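Local coordinates for protein Hydrogenase/urease maturation factor HypB (Helicobacter pylori, PDB 4LPS) that acts as a GTPase that binds nickel and zinc and is required for inserting nickel into [NiFe] hydrogenase and for maturing urease, at residues V137-L140 against V141-S144; Y169-M172 against F173-A176. All blocks are in the same frame, centred on the assembly; numbering follows the deposited sequence.

Contact 1: V137-L140 against V141-S144. With NI (nickel (II) ion), chain F; PO4 (phosphate ion), chain E.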
ATOM      1  N   VAL A 137       8.999   0.603  -0.535  1.00 14.34           N
ATOM      2  CA  VAL A 137       9.992   1.665  -0.645  1.00 13.46           C
ATOM      3  C   VAL A 137       9.426   2.847  -1.427  1.00 15.02           C
ATOM      4  O   VAL A 137       8.758   2.658  -2.448  1.00 13.90           O
ATOM      5  CB  VAL A 137      11.274   1.160  -1.336  1.00 14.58           C
ATOM      6  CG1 VAL A 137      12.302   2.277  -1.461  1.00 14.74           C
ATOM      7  CG2 VAL A 137      11.855  -0.022  -0.567  1.00  9.15           C
ATOM      8  N   GLY A 138       9.668   4.060  -0.937  1.00 11.11           N
ATOM      9  CA  GLY A 138       9.255   5.251  -1.659  1.00  9.59           C
ATOM     10  C   GLY A 138       9.912   5.312  -3.024  1.00 11.57           C
ATOM     11  O   GLY A 138      11.130   5.483  -3.132  1.00 12.66           O
ATOM     12  N   ASN A 139       9.088   5.174  -4.061  1.00 11.34           N
ATOM     13  CA  ASN A 139       9.545   5.052  -5.443  1.00  9.81           C
ATOM     14  C   ASN A 139       8.329   4.878  -6.348  1.00  9.68           C
ATOM     15  O   ASN A 139       7.522   3.970  -6.137  1.00  9.19           O
ATOM     16  CB  ASN A 139      10.512   3.871  -5.588  1.00  9.33           C
ATOM     17  CG  ASN A 139      11.146   3.791  -6.967  1.00 11.48           C
ATOM     18  OD1 ASN A 139      10.822   4.567  -7.865  1.00 13.70           O
ATOM     19  ND2 ASN A 139      12.079   2.863  -7.129  1.00 10.02           N
ATOM     20  N   LEU A 140       8.174   5.758  -7.334  1.00 10.10           N
ATOM     21  CA  LEU A 140       7.039   5.662  -8.247  1.00 10.01           C
ATOM     22  C   LEU A 140       7.343   4.824  -9.485  1.00 12.78           C
ATOM     23  O   LEU A 140       6.535   4.776 -10.411  1.00 13.07           O
ATOM     24  CB  LEU A 140       6.580   7.056  -8.685  1.00 10.72           C
ATOM     25  CG  LEU A 140       5.388   7.662  -7.944  1.00 11.27           C
ATOM     26  CD1 LEU A 140       4.893   8.922  -8.647  1.00 11.11           C
ATOM     27  CD2 LEU A 140       4.268   6.650  -7.820  1.00 14.91           C
ATOM     28  N   VAL A 141       8.503   4.171  -9.513  1.00 10.54           N
ATOM     29  CA  VAL A 141       8.897   3.410 -10.699  1.00 11.86           C
ATOM     30  C   VAL A 141       9.064   1.923 -10.402  1.00 13.40           C
ATOM     31  O   VAL A 141       8.173   1.125 -10.688  1.00 18.29           O
ATOM     32  CB  VAL A 141      10.208   3.946 -11.301  1.00 11.82           C
ATOM     33  CG1 VAL A 141      10.550   3.196 -12.587  1.00 12.44           C
ATOM     34  CG2 VAL A 141      10.083   5.434 -11.587  1.00 11.95           C
ATOM     35  N   CYS A 142      10.210   1.560  -9.833  1.00 10.76           N
ATOM     36  CA  CYS A 142      10.636   0.162  -9.733  1.00 13.23           C
ATOM     37  C   CYS A 142       9.708  -0.811  -8.984  1.00 16.47           C
ATOM     38  O   CYS A 142       9.627  -1.978  -9.367  1.00 16.07           O
ATOM     39  CB  CYS A 142      12.021   0.106  -9.090  1.00 13.32           C
ATOM     40  SG  CYS A 142      13.264   1.066  -9.981  1.00 18.05           S
ATOM     41  N   PRO A 143       9.015  -0.359  -7.918  1.00 13.34           N
ATOM     42  CA  PRO A 143       8.137  -1.355  -7.289  1.00 11.13           C
ATOM     43  C   PRO A 143       6.976  -1.811  -8.182  1.00 11.71           C
ATOM     44  O   PRO A 143       6.363  -2.837  -7.893  1.00 10.01           O
ATOM     45  CB  PRO A 143       7.615  -0.629  -6.041  1.00  9.24           C
ATOM     46  CG  PRO A 143       8.616   0.446  -5.776  1.00  9.15           C
ATOM     47  CD  PRO A 143       9.084   0.883  -7.126  1.00  9.55           C
ATOM     48  N   SER A 144       6.701  -1.078  -9.259  1.00 10.38           N
ATOM     49  CA  SER A 144       5.667  -1.479 -10.211  1.00 17.53           C
ATOM     50  C   SER A 144       6.038  -2.738 -10.999  1.00 18.59           C
ATOM     51  O   SER A 144       5.204  -3.296 -11.716  1.00 20.61           O
ATOM     52  CB  SER A 144       5.371  -0.334 -11.185  1.00 19.15           C
ATOM     53  OG  SER A 144       6.415  -0.178 -12.130  1.00 20.75           O
TER
HETATM   54 NI    NI F 304      15.020   1.891  -9.098  1.00 14.01          NI
HETATM   55  P   PO4 E 303       8.782   6.385   2.380  1.00 20.60           P
HETATM   56  O1  PO4 E 303       9.207   4.968   2.092  1.00 27.59           O
HETATM   57  O2  PO4 E 303       8.138   6.433   3.741  1.00 18.55           O
HETATM   58  O3  PO4 E 303       9.991   7.285   2.361  1.00 18.96           O
HETATM   59  O4  PO4 E 303       7.798   6.834   1.332  1.00 26.64           O

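Contact 2: Y169-M172 against F173-A176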
ATOM      1  N   TYR A 169       4.122   8.468 -14.809  1.00 14.50           N
ATOM      2  CA  TYR A 169       4.513   7.166 -14.289  1.00 14.23           C
ATOM      3  C   TYR A 169       3.421   6.135 -14.574  1.00 14.07           C
ATOM      4  O   TYR A 169       2.861   5.543 -13.648  1.00 15.44           O
ATOM      5  CB  TYR A 169       4.812   7.262 -12.790  1.00 13.33           C
ATOM      6  CG  TYR A 169       5.917   8.249 -12.483  1.00 13.30           C
ATOM      7  CD1 TYR A 169       5.647   9.607 -12.349  1.00 12.92           C
ATOM      8  CD2 TYR A 169       7.237   7.832 -12.384  1.00 12.51           C
ATOM      9  CE1 TYR A 169       6.653  10.514 -12.087  1.00 12.77           C
ATOM     10  CE2 TYR A 169       8.252   8.734 -12.125  1.00 12.55           C
ATOM     11  CZ  TYR A 169       7.954  10.072 -11.978  1.00 15.26           C
ATOM     12  OH  TYR A 169       8.964  10.971 -11.722  1.00 16.92           O
ATOM     13  N   PRO A 170       3.116   5.916 -15.869  1.00 15.16           N
ATOM     14  CA  PRO A 170       1.970   5.092 -16.267  1.00 15.63           C
ATOM     15  C   PRO A 170       2.049   3.642 -15.794  1.00 20.05           C
ATOM     16  O   PRO A 170       1.003   3.070 -15.484  1.00 20.93           O
ATOM     17  CB  PRO A 170       2.001   5.168 -17.799  1.00 17.06           C
ATOM     18  CG  PRO A 170       3.416   5.460 -18.136  1.00 17.18           C
ATOM     19  CD  PRO A 170       3.897   6.357 -17.039  1.00 16.24           C
ATOM     20  N   THR A 171       3.246   3.062 -15.733  1.00 18.37           N
ATOM     21  CA  THR A 171       3.380   1.654 -15.356  1.00 21.83           C
ATOM     22  C   THR A 171       3.009   1.439 -13.891  1.00 16.54           C
ATOM     23  O   THR A 171       2.403   0.426 -13.540  1.00 18.75           O
ATOM     24  CB  THR A 171       4.815   1.130 -15.613  1.00 27.68           C
ATOM     25  OG1 THR A 171       5.115   1.210 -17.013  1.00 31.49           O
ATOM     26  CG2 THR A 171       4.959  -0.315 -15.163  1.00 23.05           C
ATOM     27  N   MET A 172       3.349   2.397 -13.036  1.00 15.59           N
ATOM     28  CA  MET A 172       2.942   2.308 -11.638  1.00 18.01           C
ATOM     29  C   MET A 172       1.425   2.380 -11.487  1.00 20.27           C
ATOM     30  O   MET A 172       0.825   1.575 -10.776  1.00 18.89           O
ATOM     31  CB  MET A 172       3.606   3.405 -10.806  1.00 11.33           C
ATOM     32  CG  MET A 172       3.140   3.436  -9.358  1.00 10.66           C
ATOM     33  SD  MET A 172       3.513   1.948  -8.401  1.00 10.71           S
ATOM     34  CE  MET A 172       5.278   2.130  -8.157  1.00  9.89           C
ATOM     35  N   PHE A 173       0.806   3.350 -12.147  1.00 12.68           N
ATOM     36  CA  PHE A 173      -0.629   3.559 -11.998  1.00 15.54           C
ATOM     37  C   PHE A 173      -1.467   2.490 -12.709  1.00 16.95           C
ATOM     38  O   PHE A 173      -2.623   2.272 -12.349  1.00 16.49           O
ATOM     39  CB  PHE A 173      -1.007   4.958 -12.486  1.00 14.89           C
ATOM     40  CG  PHE A 173      -0.601   6.051 -11.537  1.00 12.79           C
ATOM     41  CD1 PHE A 173      -1.394   6.358 -10.441  1.00 12.41           C
ATOM     42  CD2 PHE A 173       0.585   6.751 -11.718  1.00 12.63           C
ATOM     43  CE1 PHE A 173      -1.026   7.358  -9.553  1.00 11.98           C
ATOM     44  CE2 PHE A 173       0.960   7.751 -10.835  1.00 12.23           C
ATOM     45  CZ  PHE A 173       0.156   8.054  -9.751  1.00 11.73           C
ATOM     46  N   MET A 174      -0.895   1.832 -13.716  1.00 16.84           N
ATOM     47  CA  MET A 174      -1.577   0.718 -14.375  1.00 19.33           C
ATOM     48  C   MET A 174      -1.606  -0.558 -13.520  1.00 15.68           C
ATOM     49  O   MET A 174      -2.369  -1.477 -13.809  1.00 23.03           O
ATOM     50  CB  MET A 174      -0.948   0.421 -15.741  1.00 20.88           C
ATOM     51  CG  MET A 174      -1.487   1.303 -16.865  1.00 26.24           C
ATOM     52  SD  MET A 174      -0.769   0.949 -18.484  1.00 59.46           S
ATOM     53  CE  MET A 174       0.944   1.404 -18.224  1.00 54.24           C
ATOM     54  N   CYS A 175      -0.777  -0.630 -12.481  1.00 13.49           N
ATOM     55  CA  CYS A 175      -0.808  -1.803 -11.610  1.00 17.23           C
ATOM     56  C   CYS A 175      -1.710  -1.586 -10.395  1.00 15.70           C
ATOM     57  O   CYS A 175      -1.894  -2.491  -9.579  1.00 20.07           O
ATOM     58  CB  CYS A 175       0.605  -2.177 -11.155  1.00 23.16           C
ATOM     59  SG  CYS A 175       1.242  -1.279  -9.737  1.00 38.62           S
ATOM     60  N   ALA A 176      -2.273  -0.387 -10.284  1.00 12.78           N
ATOM     61  CA  ALA A 176      -3.129  -0.041  -9.154  1.00 13.94           C
ATOM     62  C   ALA A 176      -4.513  -0.680  -9.259  1.00 15.29           C
ATOM     63  O   ALA A 176      -5.171  -0.597 -10.298  1.00 14.16           O
ATOM     64  CB  ALA A 176      -3.263   1.467  -9.037  1.00 15.68           C
TER

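Contact 1: V137-L140 against V141-S144
The carboxamide of N139 receives V141, C142 and P143 over a single face. CD of P143 sits almost directly above N139 CG at 3.6 Å, the puckered ring crossing the amide obliquely. V141 N approaches N139 OD1 from the same face, 56° out of the carbonyl plane, and closes an Asx turn: the N-H···O bond is 2.9 Å long with an angle of 152°. N139 CG lies anti to the backbone N (chi1 -173°), which extends the amide toward the residues that follow, under V141 N and the P143 ring. At the other end of the amide, N139 ND2 rests 3.4 Å from C142 CB and makes a weak 3.6 Å bond to C142 SG, while also donating to C106 O. That sulfur binds nickel at 2.1 Å, and C106 supplies a second thiolate, so N139 is a second-shell residue linking both cysteines and probably limits how C142 can move. Beyond the turn, V141 O is gripped twice, by S144 N at 3.0 Å and S144 OG at 2.6 Å, which fastens the start of the 3-10 turn 142-144. G138 N makes a weak hydrogen bond to a phosphate ion, probably from the crystallisation liquor, that K59 also holds. This loop runs from strand 131-135 toward strand 152-158; L140, P143 and S144 pack on helix 170-174, and V137 on the loop at L81.

Contact 2: Y169-M172 against F173-A176
The side chain of M174 leaves the helix with chi1 at -84° and bends at chi3 (-65°), which folds its methyl back along the first turn: CE comes to 3.2 Å from P170 O and 3.9 Å from P170 CB. In F173, CG lies anti to the carbonyl carbon, and this swings the ring back toward Y169, whose carbonyl O meets the ring edge at 3.2 Å from F173 CD2. M172 takes another route. Its CG is anti to the backbone N (chi1 175°) and two further bends curl the thioether, leaving M172 SD 4.2 Å from C175 SG. The backbone that carries these groups is one short helix, 170-174, with Y169 as N-cap and P170 in the first turn, where a proline's missing N-H costs no helical bond. M174 N donates to P170 O at 2.9 Å in regular i to i+4 fashion, whereas the bond from F173 N to Y169 O is weak. C175 N reaches back just three residues, to M172 O at 3.2 Å, coming from above the carbonyl plane. This helix belongs to the beta-alpha-beta crossover between the adjacent parallel strands 152-158 and 178-182 of the P-loop GTPase fold. M172 and F173 pack on V155 of strand 152-158, C175 on M52 of strand 47-52, while P170, F173 and M174 meet L204 of helix 194-204. K205 NZ donates to both M174 O and A176 O at the helix's C-terminal end.

Contact 1 comes first along the chain, in the loop between strands 131-135 and 152-158; contact 2 follows on helix 170-174, after strand 152-158 and before strand 178-182. Both lie within the nucleotide-binding domain, on the same side of the chain's centre, with their own centres 10 Å apart. They touch directly: L140 O lies 3.3 Å from M172 CB, and S144 OG 3.4 Å from T171 CG2. The helix that crosses from strand 152-158 to strand 178-182 thus packs directly against the nickel-binding loop. Because that loop follows the strand ending at E135, which binds magnesium, it is a plausible route for coupling nickel and nucleotide binding.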